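Local coordinates for regulatory protein RecX (Lactobacillus reuteri, PDB 3D5L) that probably modulates the activity of the RecA recombinase, at residues Gln59-Tyr70 and Lys84-Phe94. Sequence-based numbering, arbitrary orientation.
Sequences QQAKAYSRMLDY and KLKEIDTPEEF
Lys84 lies across the ring of Tyr70, its CG over the centre of one face, 3.3 Å from the ring centroid in a close CH-pi contact. A bend at chi2 (-77°) turns the rest of the chain along that face, so that Lys84 CE reaches Tyr70 CD1 at 3.6 Å and Lys84 CD meets Met67 CE. Lys84 NZ ends 3.9 Å from Arg66 NH2, two like charges near each other. Leu85 offers CD2 to Met67, touching CG at 3.5 Å and the sulfur at nearly the same range; Ala63 CB also borders this branch. Ile88 sends CD1 to Met67 CE and sets its CG2 over one face of the Arg66 guanidinium. Here the helix 78-87 stops in a Schellman motif with Asp89, at positive phi, as C-prime residue; the loop then leads into helix 92-104, and both helices pack on helix 48-71 in the region of the first RecX three-helix domain. Leu85 O takes two bonds from Thr90, from its N and, at 2.9 Å, from Thr90 OG1, both on the same face of the carbonyl; Thr90 CG2 is left to meet Ala63 CB at 4.1 Å. The ring of Phe94 is sandwiched: Pro91 CB covers one face near the rim, and Gln60 CB sits over the centre of the other, 4.0 Å from the centroid. Gln59 NE2 comes to the ring edge. The extended Gln60 chain runs over the ring and brings OE1 to Phe94 CD1 at 3.2 Å, amide and ring planes 53° apart.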
# COMPACT_ATOMS: atom_id res chain seq x y z
N GLN A 59 12.89 14.99 -11.27
CA GLN A 59 13.24 13.61 -10.94
C GLN A 59 12.20 13.09 -9.95
O GLN A 59 11.85 11.92 -9.97
CB GLN A 59 14.62 13.51 -10.28
CG GLN A 59 15.77 14.12 -11.07
CD GLN A 59 17.07 14.17 -10.26
OE1 GLN A 59 18.03 14.85 -10.64
NE2 GLN A 59 17.09 13.46 -9.13
N GLN A 60 11.74 13.97 -9.07
CA GLN A 60 10.75 13.58 -8.07
C GLN A 60 9.39 13.43 -8.73
O GLN A 60 8.69 12.46 -8.48
CB GLN A 60 10.67 14.62 -6.94
CG GLN A 60 9.79 14.16 -5.77
CD GLN A 60 9.76 15.16 -4.62
OE1 GLN A 60 10.81 15.56 -4.11
NE2 GLN A 60 8.56 15.55 -4.20
N ALA A 61 9.03 14.38 -9.59
CA ALA A 61 7.75 14.34 -10.30
C ALA A 61 7.63 13.05 -11.11
O ALA A 61 6.54 12.49 -11.23
CB ALA A 61 7.61 15.56 -11.21
N LYS A 62 8.75 12.58 -11.66
CA LYS A 62 8.76 11.35 -12.44
C LYS A 62 8.49 10.12 -11.57
O LYS A 62 7.81 9.19 -12.00
CB LYS A 62 10.11 11.18 -13.13
CG LYS A 62 10.45 12.30 -14.08
CD LYS A 62 10.00 12.02 -15.49
CE LYS A 62 11.09 11.28 -16.23
NZ LYS A 62 12.34 12.08 -16.12
N ALA A 63 9.01 10.11 -10.35
CA ALA A 63 8.80 8.95 -9.46
C ALA A 63 7.34 8.96 -9.03
O ALA A 63 6.70 7.92 -8.87
CB ALA A 63 9.72 9.04 -8.24
N TYR A 64 6.81 10.16 -8.87
CA TYR A 64 5.43 10.31 -8.48
C TYR A 64 4.54 9.72 -9.58
O TYR A 64 3.62 8.96 -9.28
CB TYR A 64 5.10 11.79 -8.29
CG TYR A 64 3.67 12.02 -7.87
CD1 TYR A 64 3.24 11.68 -6.58
CD2 TYR A 64 2.74 12.55 -8.76
CE1 TYR A 64 1.92 11.87 -6.19
CE2 TYR A 64 1.41 12.74 -8.38
CZ TYR A 64 1.01 12.39 -7.09
OH TYR A 64 -0.29 12.62 -6.70
N SER A 65 4.82 10.07 -10.83
CA SER A 65 4.06 9.56 -11.98
C SER A 65 4.06 8.05 -12.00
O SER A 65 3.03 7.42 -12.22
CB SER A 65 4.67 10.06 -13.30
OG SER A 65 4.65 11.46 -13.37
N ARG A 66 5.23 7.46 -11.79
CA ARG A 66 5.33 6.00 -11.78
C ARG A 66 4.53 5.37 -10.63
O ARG A 66 4.01 4.26 -10.78
CB ARG A 66 6.79 5.58 -11.71
CG ARG A 66 7.60 6.04 -12.91
CD ARG A 66 8.84 5.20 -13.08
NE ARG A 66 8.51 3.77 -13.02
CZ ARG A 66 9.40 2.80 -13.17
NH1 ARG A 66 10.68 3.09 -13.39
NH2 ARG A 66 9.02 1.53 -13.06
N MET A 67 4.42 6.05 -9.49
CA MET A 67 3.61 5.49 -8.41
C MET A 67 2.14 5.58 -8.86
O MET A 67 1.32 4.75 -8.46
CB MET A 67 3.81 6.25 -7.08
CG MET A 67 5.18 6.03 -6.40
SD MET A 67 5.64 4.25 -6.25
CE MET A 67 6.37 3.91 -7.89
N LEU A 68 1.82 6.56 -9.70
CA LEU A 68 0.46 6.71 -10.22
C LEU A 68 0.11 5.53 -11.11
O LEU A 68 -1.04 5.08 -11.12
CB LEU A 68 0.27 8.01 -11.02
CG LEU A 68 0.34 9.31 -10.23
CD1 LEU A 68 -0.15 10.46 -11.11
CD2 LEU A 68 -0.51 9.19 -8.96
N ASP A 69 1.08 5.04 -11.87
CA ASP A 69 0.87 3.89 -12.74
C ASP A 69 0.81 2.62 -11.87
O ASP A 69 0.05 1.71 -12.14
CB ASP A 69 2.01 3.73 -13.76
CG ASP A 69 2.14 4.92 -14.70
OD1 ASP A 69 1.09 5.46 -15.13
OD2 ASP A 69 3.29 5.30 -15.04
N TYR A 70 1.63 2.58 -10.82
CA TYR A 70 1.70 1.45 -9.91
C TYR A 70 0.36 1.24 -9.20
O TYR A 70 -0.11 0.12 -9.02
CB TYR A 70 2.82 1.69 -8.88
CG TYR A 70 2.97 0.59 -7.86
CD1 TYR A 70 3.15 -0.74 -8.25
CD2 TYR A 70 2.94 0.88 -6.49
CE1 TYR A 70 3.29 -1.76 -7.31
CE2 TYR A 70 3.09 -0.14 -5.53
CZ TYR A 70 3.26 -1.45 -5.96
OH TYR A 70 3.38 -2.47 -5.05
N LYS A 84 8.04 0.03 -3.00
CA LYS A 84 8.10 0.23 -4.44
C LYS A 84 9.07 1.35 -4.83
O LYS A 84 9.78 1.24 -5.81
CB LYS A 84 6.71 0.57 -4.97
CG LYS A 84 6.34 -0.15 -6.25
CD LYS A 84 6.99 0.42 -7.48
CE LYS A 84 6.68 -0.49 -8.68
NZ LYS A 84 7.20 -0.01 -9.98
N LEU A 85 9.07 2.44 -4.06
CA LEU A 85 9.95 3.55 -4.35
C LEU A 85 11.37 3.10 -4.12
O LEU A 85 12.29 3.48 -4.85
CB LEU A 85 9.62 4.75 -3.47
CG LEU A 85 8.32 5.45 -3.87
CD1 LEU A 85 7.90 6.42 -2.78
CD2 LEU A 85 8.52 6.16 -5.21
N LYS A 86 11.55 2.28 -3.08
CA LYS A 86 12.86 1.74 -2.76
C LYS A 86 13.29 0.81 -3.90
O LYS A 86 14.44 0.83 -4.33
CB LYS A 86 12.82 0.97 -1.43
CG LYS A 86 12.69 1.85 -0.19
CD LYS A 86 12.81 1.05 1.10
CE LYS A 86 13.26 1.94 2.29
NZ LYS A 86 12.23 2.13 3.36
N GLU A 87 12.35 0.00 -4.39
CA GLU A 87 12.64 -0.93 -5.49
C GLU A 87 13.21 -0.24 -6.74
O GLU A 87 14.13 -0.77 -7.37
CB GLU A 87 11.38 -1.72 -5.86
CG GLU A 87 11.59 -2.77 -6.96
CD GLU A 87 10.37 -3.68 -7.16
OE1 GLU A 87 9.99 -4.40 -6.21
OE2 GLU A 87 9.78 -3.67 -8.28
N ILE A 88 12.69 0.92 -7.11
CA ILE A 88 13.20 1.60 -8.30
C ILE A 88 14.24 2.66 -7.93
O ILE A 88 14.42 3.66 -8.63
CB ILE A 88 12.07 2.24 -9.15
CG1 ILE A 88 11.38 3.36 -8.37
CG2 ILE A 88 11.05 1.17 -9.53
CD1 ILE A 88 10.39 4.17 -9.21
N ASP A 89 14.91 2.41 -6.81
CA ASP A 89 15.95 3.27 -6.27
C ASP A 89 15.65 4.77 -6.30
O ASP A 89 16.34 5.56 -6.94
CB ASP A 89 17.27 3.00 -7.00
CG ASP A 89 18.46 3.61 -6.28
OD1 ASP A 89 18.60 3.39 -5.05
OD2 ASP A 89 19.26 4.30 -6.94
N THR A 90 14.61 5.17 -5.57
CA THR A 90 14.24 6.56 -5.51
C THR A 90 15.06 7.23 -4.41
O THR A 90 15.26 6.65 -3.34
CB THR A 90 12.74 6.71 -5.20
OG1 THR A 90 11.98 6.05 -6.22
CG2 THR A 90 12.34 8.17 -5.15
N PRO A 91 15.57 8.45 -4.67
CA PRO A 91 16.35 9.12 -3.62
C PRO A 91 15.52 9.13 -2.33
O PRO A 91 14.31 9.38 -2.36
CB PRO A 91 16.57 10.50 -4.21
CG PRO A 91 16.77 10.18 -5.67
CD PRO A 91 15.65 9.20 -5.94
N GLU A 92 16.17 8.84 -1.21
CA GLU A 92 15.49 8.75 0.08
C GLU A 92 14.83 10.05 0.53
O GLU A 92 13.92 10.03 1.37
CB GLU A 92 16.47 8.26 1.14
CG GLU A 92 15.83 7.83 2.45
CD GLU A 92 14.71 6.81 2.25
OE1 GLU A 92 14.93 5.75 1.60
OE2 GLU A 92 13.59 7.07 2.75
N GLU A 93 15.27 11.18 -0.02
CA GLU A 93 14.67 12.45 0.37
C GLU A 93 13.34 12.65 -0.37
O GLU A 93 12.58 13.56 -0.04
CB GLU A 93 15.63 13.62 0.07
CG GLU A 93 16.00 13.77 -1.40
CD GLU A 93 17.34 13.14 -1.73
OE1 GLU A 93 17.69 12.13 -1.08
OE2 GLU A 93 18.04 13.65 -2.64
N PHE A 94 13.05 11.79 -1.35
CA PHE A 94 11.79 11.90 -2.10
C PHE A 94 10.66 11.05 -1.52
O PHE A 94 9.49 11.33 -1.76
CB PHE A 94 11.94 11.47 -3.57
CG PHE A 94 12.93 12.27 -4.36
CD1 PHE A 94 13.33 13.53 -3.94
CD2 PHE A 94 13.42 11.78 -5.56
CE1 PHE A 94 14.21 14.28 -4.70
CE2 PHE A 94 14.30 12.53 -6.33
CZ PHE A 94 14.69 13.79 -5.90